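Local coordinates for protein rubber oxygenase (Streptomyces sp., PDB 5O1L) that cleaves the double bonds of poly(cis-1,4-isoprene) in natural and synthetic rubber by adding dioxygen, using a non-covalently bound b-type heme, at residues V47-E52 with D272-A277; W34-S39 with N283-Q288; S327-G332 with L350-W355. One frame throughout, in Å; residues are numbered along the deposited sequence.

Contact 1 of 3, residues V47-E52 with D272-A277; sequences VGVDPE and DEYIPA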
loop_
_atom_site.group_PDB
_atom_site.type_symbol
_atom_site.label_atom_id
_atom_site.label_comp_id
_atom_site.label_asym_id
_atom_site.label_seq_id
_atom_site.Cartn_x
_atom_site.Cartn_y
_atom_site.Cartn_z
ATOM N N VAL A 47 21.149 15.308 -6.934
ATOM C CA VAL A 47 21.115 16.736 -6.946
ATOM C C VAL A 47 20.376 17.324 -5.729
ATOM O O VAL A 47 20.786 18.353 -5.199
ATOM C CB VAL A 47 20.412 17.199 -8.255
ATOM C CG1 VAL A 47 20.244 18.693 -8.253
ATOM C CG2 VAL A 47 21.192 16.731 -9.485
ATOM N N GLY A 48 19.263 16.725 -5.376
ATOM C CA GLY A 48 18.408 17.210 -4.253
ATOM C C GLY A 48 17.235 18.036 -4.775
ATOM O O GLY A 48 17.326 19.221 -4.877
ATOM N N VAL A 49 16.213 17.361 -5.228
ATOM C CA VAL A 49 15.011 17.932 -5.879
ATOM C C VAL A 49 13.833 17.634 -5.030
ATOM O O VAL A 49 13.652 16.479 -4.636
ATOM C CB VAL A 49 14.805 17.354 -7.305
ATOM C CG1 VAL A 49 13.503 17.884 -7.848
ATOM C CG2 VAL A 49 15.978 17.714 -8.201
ATOM N N ASP A 50 13.005 18.589 -4.674
ATOM C CA ASP A 50 11.837 18.345 -3.838
ATOM C C ASP A 50 10.792 17.421 -4.518
ATOM O O ASP A 50 10.208 17.771 -5.553
ATOM C CB ASP A 50 11.191 19.700 -3.573
ATOM C CG ASP A 50 10.027 19.651 -2.610
ATOM O OD1 ASP A 50 9.608 18.596 -2.134
ATOM O OD2 ASP A 50 9.479 20.780 -2.404
ATOM N N PRO A 51 10.533 16.254 -3.903
ATOM C CA PRO A 51 9.629 15.301 -4.527
ATOM C C PRO A 51 8.166 15.692 -4.506
ATOM O O PRO A 51 7.348 15.023 -5.161
ATOM C CB PRO A 51 9.879 14.029 -3.750
ATOM C CG PRO A 51 10.297 14.490 -2.393
ATOM C CD PRO A 51 11.072 15.745 -2.646
ATOM N N GLU A 52 7.829 16.792 -3.830
ATOM C CA GLU A 52 6.485 17.383 -3.973
ATOM C C GLU A 52 6.213 17.846 -5.390
ATOM O O GLU A 52 5.046 18.011 -5.757
ATOM C CB GLU A 52 6.282 18.533 -2.957
ATOM C CG GLU A 52 6.227 17.999 -1.556
ATOM C CD GLU A 52 4.890 17.463 -1.140
ATOM O OE1 GLU A 52 3.877 17.753 -1.869
ATOM O OE2 GLU A 52 4.811 16.832 -0.058
ATOM N N ASP A 272 14.960 6.319 -7.134
ATOM C CA ASP A 272 15.799 5.776 -6.083
ATOM C C ASP A 272 16.268 6.858 -5.149
ATOM O O ASP A 272 16.635 6.509 -4.006
ATOM C CB ASP A 272 16.978 5.033 -6.658
ATOM C CG ASP A 272 16.615 3.772 -7.411
ATOM O OD1 ASP A 272 15.409 3.357 -7.290
ATOM O OD2 ASP A 272 17.526 3.194 -8.066
ATOM N N GLU A 273 16.306 8.111 -5.565
ATOM C CA GLU A 273 16.713 9.192 -4.688
ATOM C C GLU A 273 15.711 9.509 -3.570
ATOM O O GLU A 273 16.069 10.249 -2.663
ATOM C CB GLU A 273 16.866 10.506 -5.515
ATOM C CG GLU A 273 17.976 10.432 -6.505
ATOM C CD GLU A 273 18.073 11.632 -7.443
ATOM O OE1 GLU A 273 17.306 12.640 -7.299
ATOM O OE2 GLU A 273 18.966 11.531 -8.335
ATOM N N TYR A 274 14.527 8.903 -3.619
ATOM C CA TYR A 274 13.493 9.100 -2.599
ATOM C C TYR A 274 13.159 7.856 -1.796
ATOM O O TYR A 274 12.322 7.891 -0.894
ATOM C CB TYR A 274 12.185 9.710 -3.204
ATOM C CG TYR A 274 12.477 10.978 -3.995
ATOM C CD1 TYR A 274 13.192 12.013 -3.490
ATOM C CD2 TYR A 274 12.055 11.047 -5.289
ATOM C CE1 TYR A 274 13.410 13.155 -4.213
ATOM C CE2 TYR A 274 12.288 12.166 -6.061
ATOM C CZ TYR A 274 12.969 13.203 -5.477
ATOM O OH TYR A 274 13.217 14.374 -6.245
ATOM N N ILE A 275 13.728 6.729 -2.138
ATOM C CA ILE A 275 13.437 5.466 -1.409
ATOM C C ILE A 275 14.417 5.325 -0.257
ATOM O O ILE A 275 15.621 5.400 -0.482
ATOM C CB ILE A 275 13.598 4.243 -2.370
ATOM C CG1 ILE A 275 12.738 4.390 -3.638
ATOM C CG2 ILE A 275 13.330 2.961 -1.622
ATOM C CD1 ILE A 275 13.003 3.344 -4.667
ATOM N N PRO A 276 13.958 5.172 0.975
ATOM C CA PRO A 276 14.910 5.058 2.084
ATOM C C PRO A 276 15.786 3.871 1.988
ATOM O O PRO A 276 15.328 2.788 1.641
ATOM C CB PRO A 276 14.059 4.988 3.370
ATOM C CG PRO A 276 12.674 4.899 2.891
ATOM C CD PRO A 276 12.571 5.066 1.404
ATOM N N ALA A 277 17.078 4.028 2.309
ATOM C CA ALA A 277 18.022 2.916 2.189
ATOM C C ALA A 277 18.026 1.923 3.359
ATOM O O ALA A 277 18.389 0.769 3.181
ATOM C CB ALA A 277 19.493 3.396 2.024
HETATM O O HOH W 1 16.722 14.435 -5.374
#
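Y274 serves P51 and V49 at once: its ring face receives P51 while its hydroxyl donates to the carbonyl of V49, two residues earlier in the chain than P51. The result is a CH-pi contact joined to a phenol-to-carbonyl hydrogen bond, holding an N-terminal loop of this mainly helical, strand-free, heme-binding oxygenase against the loop between helix 251-267 and helix 279-289. P51 CB stands over the middle of the Y274 ring, 3.6 Å from the centroid and 9° off the normal, so the pyrrolidine presses almost straight down on the face. CG and CD of the proline lean across the CE1 side of the ring. At the rim the phenol donates from Y274 OH to V49 O at 2.7 Å; the donor stands 47° above the carbonyl plane. CG of Y274, anti to its carbonyl carbon, directs the ring toward the 47-52 segment. V49 CB also packs on the hydroxyl, 3.5 Å from Y274 OH.

A second, water-mediated link runs alongside: water 1 accepts from V49 N and donates to E273 OE1, so both backbone polar groups of V49 are tied to the 272-277 loop. Beyond V49, D50 and E52 form an Asx turn as the chain enters the 3-10 segment at P51. Helix 224-244 packs against both segments: Q224 touches P51 and Y274, and the backbone of P51 bonds to A225. E52 OE1 forms a salt bridge with R147. In the Asx turn the N-H of E52 points nearly straight at the carboxylate, 164° at the hydrogen, meeting D50 OD1 at 3.0 Å from above the carboxylate plane.

Contact 2 of 3, residues W34-S39 with N283-Q288; sequences WTWSPS and NAQSKQ
Q285 reaches from helix 279-289 with its amide NE2 between the hydroxyl of T35 and the indole of W36, filling the join between a type I beta turn (W34 to S37) and the helix. NE2 donates to T35 OG1 at 3.2 Å, with the acceptor lying in the amide plane. The same nitrogen sits 3.2 Å above the indole plane, toward its rim, and comes within 3.3 Å of W36 CZ3; amide and ring planes are 44° apart. T35 O is also close, 2.9 Å from Q285 NE2. One turn further along the helix, Q288 NE2 packs against T35 CB and CG2, and water 2 accepts from both T35 N and Q288 NE2.

Around this first shell, H232 of helix 224-244 donates from NE2 to Q285 OE1, which fixes which end of the amide faces the turn. A leucine at Q285 would probably leave T35 OG1 and H232 NE2 without this partner and let the turn shift on the helix. W36 also touches M228 of helix 224-244, V289, and P51 and Y274 in the neighbouring loops. T35 OG1 points toward the helix because it stands anti to the backbone N (chi1 -162°). Behind it, the turn is closed by S37 N bonding to W34 O at 3.0 Å.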
loop_
_atom_site.group_PDB
_atom_site.type_symbol
_atom_site.label_atom_id
_atom_site.label_comp_id
_atom_site.label_asym_id
_atom_site.label_seq_id
_atom_site.Cartn_x
_atom_site.Cartn_y
_atom_site.Cartn_z
ATOM N N TRP A 34 17.800 17.258 5.650
ATOM C CA TRP A 34 16.512 17.228 4.976
ATOM C C TRP A 34 16.070 15.752 4.795
ATOM O O TRP A 34 16.874 14.895 4.351
ATOM C CB TRP A 34 16.663 17.789 3.557
ATOM C CG TRP A 34 15.492 18.011 2.752
ATOM C CD1 TRP A 34 14.256 18.337 3.152
ATOM C CD2 TRP A 34 15.424 18.004 1.327
ATOM N NE1 TRP A 34 13.406 18.496 2.084
ATOM C CE2 TRP A 34 14.132 18.299 0.961
ATOM C CE3 TRP A 34 16.351 17.748 0.339
ATOM C CZ2 TRP A 34 13.744 18.379 -0.347
ATOM C CZ3 TRP A 34 15.977 17.861 -0.929
ATOM C CH2 TRP A 34 14.687 18.130 -1.280
ATOM N N THR A 35 14.786 15.544 5.035
ATOM C CA THR A 35 14.261 14.159 4.878
ATOM C C THR A 35 14.366 13.626 3.444
ATOM O O THR A 35 14.425 12.414 3.260
ATOM C CB THR A 35 12.848 14.140 5.429
ATOM O OG1 THR A 35 12.476 12.772 5.675
ATOM C CG2 THR A 35 11.854 14.680 4.540
ATOM N N TRP A 36 14.394 14.527 2.441
ATOM C CA TRP A 36 14.509 14.163 1.050
ATOM C C TRP A 36 15.901 14.212 0.503
ATOM O O TRP A 36 16.046 14.169 -0.727
ATOM C CB TRP A 36 13.437 14.778 0.187
ATOM C CG TRP A 36 12.102 14.605 0.653
ATOM C CD1 TRP A 36 11.234 15.547 1.042
ATOM C CD2 TRP A 36 11.361 13.346 0.693
ATOM N NE1 TRP A 36 9.971 15.000 1.299
ATOM C CE2 TRP A 36 10.045 13.642 1.095
ATOM C CE3 TRP A 36 11.692 12.022 0.354
ATOM C CZ2 TRP A 36 9.067 12.656 1.271
ATOM C CZ3 TRP A 36 10.696 11.067 0.503
ATOM C CH2 TRP A 36 9.412 11.389 0.910
ATOM N N SER A 37 16.867 14.298 1.396
ATOM C CA SER A 37 18.288 14.375 1.015
ATOM C C SER A 37 18.524 13.050 0.245
ATOM O O SER A 37 18.171 11.967 0.755
ATOM C CB SER A 37 19.200 14.307 2.175
ATOM O OG SER A 37 20.489 14.321 1.631
ATOM N N PRO A 38 19.201 13.085 -0.874
ATOM C CA PRO A 38 19.572 11.812 -1.468
ATOM C C PRO A 38 20.521 10.997 -0.606
ATOM O O PRO A 38 20.643 9.774 -0.810
ATOM C CB PRO A 38 20.359 12.254 -2.753
ATOM C CG PRO A 38 19.942 13.644 -3.040
ATOM C CD PRO A 38 19.535 14.244 -1.747
ATOM N N SER A 39 21.178 11.573 0.380
ATOM C CA SER A 39 22.118 10.870 1.227
ATOM C C SER A 39 21.581 9.655 1.957
ATOM O O SER A 39 22.307 8.744 2.241
ATOM C CB SER A 39 22.775 11.806 2.221
ATOM O OG SER A 39 21.797 12.396 3.069
ATOM N N ASN A 283 12.128 5.015 9.325
ATOM C CA ASN A 283 11.395 5.267 10.536
ATOM C C ASN A 283 11.417 6.776 10.872
ATOM O O ASN A 283 10.401 7.338 11.218
ATOM C CB ASN A 283 11.976 4.464 11.696
ATOM C CG ASN A 283 11.686 2.976 11.602
ATOM O OD1 ASN A 283 10.706 2.616 11.010
ATOM N ND2 ASN A 283 12.503 2.164 12.162
ATOM N N ALA A 284 12.584 7.371 10.620
ATOM C CA ALA A 284 12.651 8.820 10.878
ATOM C C ALA A 284 11.820 9.628 9.902
ATOM O O ALA A 284 11.128 10.557 10.294
ATOM C CB ALA A 284 14.091 9.237 10.817
ATOM N N GLN A 285 11.819 9.218 8.646
ATOM C CA GLN A 285 11.020 9.881 7.633
ATOM C C GLN A 285 9.516 9.787 7.885
ATOM O O GLN A 285 8.801 10.762 7.753
ATOM C CB GLN A 285 11.389 9.445 6.259
ATOM C CG GLN A 285 10.650 10.134 5.143
ATOM C CD GLN A 285 11.189 9.760 3.831
ATOM O OE1 GLN A 285 10.828 8.757 3.223
ATOM N NE2 GLN A 285 12.222 10.487 3.396
ATOM N N SER A 286 9.027 8.604 8.240
ATOM C CA SER A 286 7.609 8.426 8.531
ATOM C C SER A 286 7.121 9.418 9.594
ATOM O O SER A 286 6.044 9.978 9.435
ATOM C CB SER A 286 7.414 7.006 8.950
ATOM O OG SER A 286 5.985 6.824 9.199
ATOM N N LYS A 287 7.949 9.638 10.618
ATOM C CA LYS A 287 7.539 10.567 11.678
ATOM C C LYS A 287 7.346 11.966 11.151
ATOM O O LYS A 287 6.491 12.673 11.669
ATOM C CB LYS A 287 8.574 10.563 12.794
ATOM C CG LYS A 287 8.508 9.334 13.615
ATOM C CD LYS A 287 9.624 9.313 14.694
ATOM C CE LYS A 287 9.542 8.048 15.554
ATOM N NZ LYS A 287 9.989 6.790 14.853
ATOM N N GLN A 288 8.105 12.364 10.136
ATOM C CA GLN A 288 8.034 13.701 9.601
ATOM C C GLN A 288 7.032 13.852 8.484
ATOM O O GLN A 288 6.458 14.916 8.282
ATOM C CB GLN A 288 9.377 14.099 9.057
ATOM C CG GLN A 288 9.638 15.580 9.124
ATOM C CD GLN A 288 11.045 15.835 8.656
ATOM O OE1 GLN A 288 12.031 15.615 9.368
ATOM N NE2 GLN A 288 11.139 16.263 7.469
HETATM O O HOH W 2 13.362 17.459 6.620
#

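Contact 3 of 3, residues S327-G332 with L350-W355; sequences SRYTLG and LIATAW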
loop_
_atom_site.group_PDB
_atom_site.type_symbol
_atom_site.label_atom_id
_atom_site.label_comp_id
_atom_site.label_asym_id
_atom_site.label_seq_id
_atom_site.Cartn_x
_atom_site.Cartn_y
_atom_site.Cartn_z
ATOM N N SER A 327 -9.078 -2.293 15.284
ATOM C CA SER A 327 -8.474 -1.218 14.499
ATOM C C SER A 327 -7.996 -0.051 15.402
ATOM O O SER A 327 -6.963 0.578 15.173
ATOM C CB SER A 327 -9.437 -0.725 13.472
ATOM O OG SER A 327 -9.758 -1.782 12.604
ATOM N N ARG A 328 -8.709 0.270 16.467
ATOM C CA ARG A 328 -8.291 1.252 17.397
ATOM C C ARG A 328 -7.067 0.801 18.127
ATOM O O ARG A 328 -6.165 1.595 18.373
ATOM C CB ARG A 328 -9.423 1.586 18.414
ATOM C CG ARG A 328 -10.510 2.396 17.761
ATOM C CD ARG A 328 -11.655 2.702 18.717
ATOM N NE ARG A 328 -11.162 3.532 19.746
ATOM C CZ ARG A 328 -10.969 4.859 19.669
ATOM N NH1 ARG A 328 -11.436 5.572 18.689
ATOM N NH2 ARG A 328 -10.332 5.460 20.654
ATOM N N TYR A 329 -6.975 -0.469 18.481
ATOM C CA TYR A 329 -5.781 -0.999 19.136
ATOM C C TYR A 329 -4.571 -0.864 18.190
ATOM O O TYR A 329 -3.471 -0.559 18.668
ATOM C CB TYR A 329 -6.063 -2.457 19.438
ATOM C CG TYR A 329 -4.851 -3.233 19.894
ATOM C CD1 TYR A 329 -4.252 -2.960 21.075
ATOM C CD2 TYR A 329 -4.356 -4.274 19.126
ATOM C CE1 TYR A 329 -3.125 -3.658 21.457
ATOM C CE2 TYR A 329 -3.294 -5.021 19.516
ATOM C CZ TYR A 329 -2.697 -4.738 20.664
ATOM O OH TYR A 329 -1.577 -5.488 21.040
ATOM N N THR A 330 -4.799 -1.149 16.937
ATOM C CA THR A 330 -3.731 -1.167 15.924
ATOM C C THR A 330 -3.294 0.240 15.607
ATOM O O THR A 330 -2.058 0.547 15.587
ATOM C CB THR A 330 -4.216 -1.863 14.710
ATOM O OG1 THR A 330 -4.470 -3.246 15.025
ATOM C CG2 THR A 330 -3.175 -1.812 13.650
ATOM N N LEU A 331 -4.231 1.151 15.386
ATOM C CA LEU A 331 -3.896 2.519 14.979
ATOM C C LEU A 331 -3.600 3.462 16.136
ATOM O O LEU A 331 -3.033 4.564 15.903
ATOM C CB LEU A 331 -4.994 3.094 14.117
ATOM C CG LEU A 331 -5.093 2.332 12.794
ATOM C CD1 LEU A 331 -6.410 2.576 12.122
ATOM C CD2 LEU A 331 -3.926 2.687 11.878
ATOM N N GLY A 332 -4.061 3.094 17.302
ATOM C CA GLY A 332 -4.011 4.001 18.473
ATOM C C GLY A 332 -5.247 4.836 18.519
ATOM O O GLY A 332 -5.930 5.093 17.521
ATOM N N LEU A 350 -9.295 -5.872 26.662
ATOM C CA LEU A 350 -9.096 -7.287 26.539
ATOM C C LEU A 350 -7.987 -7.537 25.489
ATOM O O LEU A 350 -7.118 -8.400 25.684
ATOM C CB LEU A 350 -10.363 -8.057 26.118
ATOM C CG LEU A 350 -11.519 -8.102 27.134
ATOM C CD1 LEU A 350 -12.668 -8.803 26.458
ATOM C CD2 LEU A 350 -11.093 -8.817 28.421
ATOM N N ILE A 351 -8.094 -6.865 24.363
ATOM C CA ILE A 351 -7.119 -7.038 23.271
ATOM C C ILE A 351 -5.773 -6.566 23.671
ATOM O O ILE A 351 -4.772 -7.289 23.464
ATOM C CB ILE A 351 -7.585 -6.332 21.970
ATOM C CG1 ILE A 351 -8.824 -6.984 21.440
ATOM C CG2 ILE A 351 -6.474 -6.338 20.914
ATOM C CD1 ILE A 351 -9.533 -6.215 20.397
ATOM N N ALA A 352 -5.653 -5.399 24.314
ATOM C CA ALA A 352 -4.325 -4.962 24.690
ATOM C C ALA A 352 -3.662 -5.870 25.693
ATOM O O ALA A 352 -2.400 -6.016 25.672
ATOM C CB ALA A 352 -4.452 -3.534 25.272
ATOM N N THR A 353 -4.396 -6.455 26.618
ATOM C CA THR A 353 -3.849 -7.354 27.608
ATOM C C THR A 353 -3.527 -8.723 27.056
ATOM O O THR A 353 -2.598 -9.381 27.561
ATOM C CB THR A 353 -4.607 -7.415 28.948
ATOM O OG1 THR A 353 -5.857 -7.997 28.802
ATOM C CG2 THR A 353 -4.834 -6.030 29.396
ATOM N N ALA A 354 -4.275 -9.209 26.063
ATOM C CA ALA A 354 -4.122 -10.608 25.682
ATOM C C ALA A 354 -3.625 -10.826 24.270
ATOM O O ALA A 354 -3.097 -11.913 23.984
ATOM C CB ALA A 354 -5.436 -11.349 25.848
ATOM N N TRP A 355 -3.741 -9.867 23.369
ATOM C CA TRP A 355 -3.256 -10.112 22.014
ATOM C C TRP A 355 -1.758 -10.425 22.010
ATOM O O TRP A 355 -1.367 -11.355 21.304
ATOM C CB TRP A 355 -3.544 -8.925 21.075
ATOM C CG TRP A 355 -3.073 -9.090 19.637
ATOM C CD1 TRP A 355 -2.047 -8.417 18.977
ATOM C CD2 TRP A 355 -3.675 -9.950 18.669
ATOM N NE1 TRP A 355 -1.995 -8.873 17.715
ATOM C CE2 TRP A 355 -2.993 -9.773 17.467
ATOM C CE3 TRP A 355 -4.754 -10.807 18.701
ATOM C CZ2 TRP A 355 -3.332 -10.477 16.305
ATOM C CZ3 TRP A 355 -5.102 -11.539 17.505
ATOM C CH2 TRP A 355 -4.357 -11.376 16.366
HETATM O O HOH W 3 -0.830 -4.732 23.703
#
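Y329 OH and A352 O are bridged by water 3, which lies 2.9 Å from the hydroxyl, at the ring edge and in its plane, and donates to the carbonyl at 2.8 Å. No direct hydrogen bond joins the two segments; the rest is apolar, gathered round the tyrosine, in a helix-helix crossing of the all-alpha catalytic domain away from the heme pocket. CG2 of I351 sits over one ring face, 3.6 Å from the centroid. W355 comes to the hydroxyl end, where its CD1 is 3.6 Å from Y329 OH, and the two rings meet obliquely, planes at 78°. CE1 of Y329 lies 3.7 Å from A352 CA. Because CG of Y329 stands anti to the backbone N (chi1 170°), the phenol extends toward helix 345-362.

The axes of the short segments 327-331 and 350-355 approach to 10.4 Å at a crossing angle of -65°, so one bulky ring spans much of the separation. R328 forms salt bridges with E348 of helix 345-362 and D337. W245 lies nearly parallel to the Y329 ring and meets W355 edge-to-face, as does F326. I351 and W355 are backed by helix 373-393 through L378 and L382, and Y129 of helix 127-142 touches W355.

How the contacts relate
Contacts 1 and 2 are neighbours, their centres 9 Å apart, and both fasten the N-terminal loop before helix 59-68 to the region 272-288. They touch directly: P51 CG lies 3.5 Å from W36 CD2, and the W34 ring rests on the backbone at V49 and D50, its CH2 3.8 Å from D50 N. In sequence, contact 2 spans contact 1 at both ends. The heme is about 12 Å from the P51 side chain and about 11 Å from that of W36, so neither contact touches the cofactor. Contact 3 stands apart, its centre about 35 Å from that of contact 1 and 29 Å from that of contact 2, nearest atoms about 19 and 11 Å.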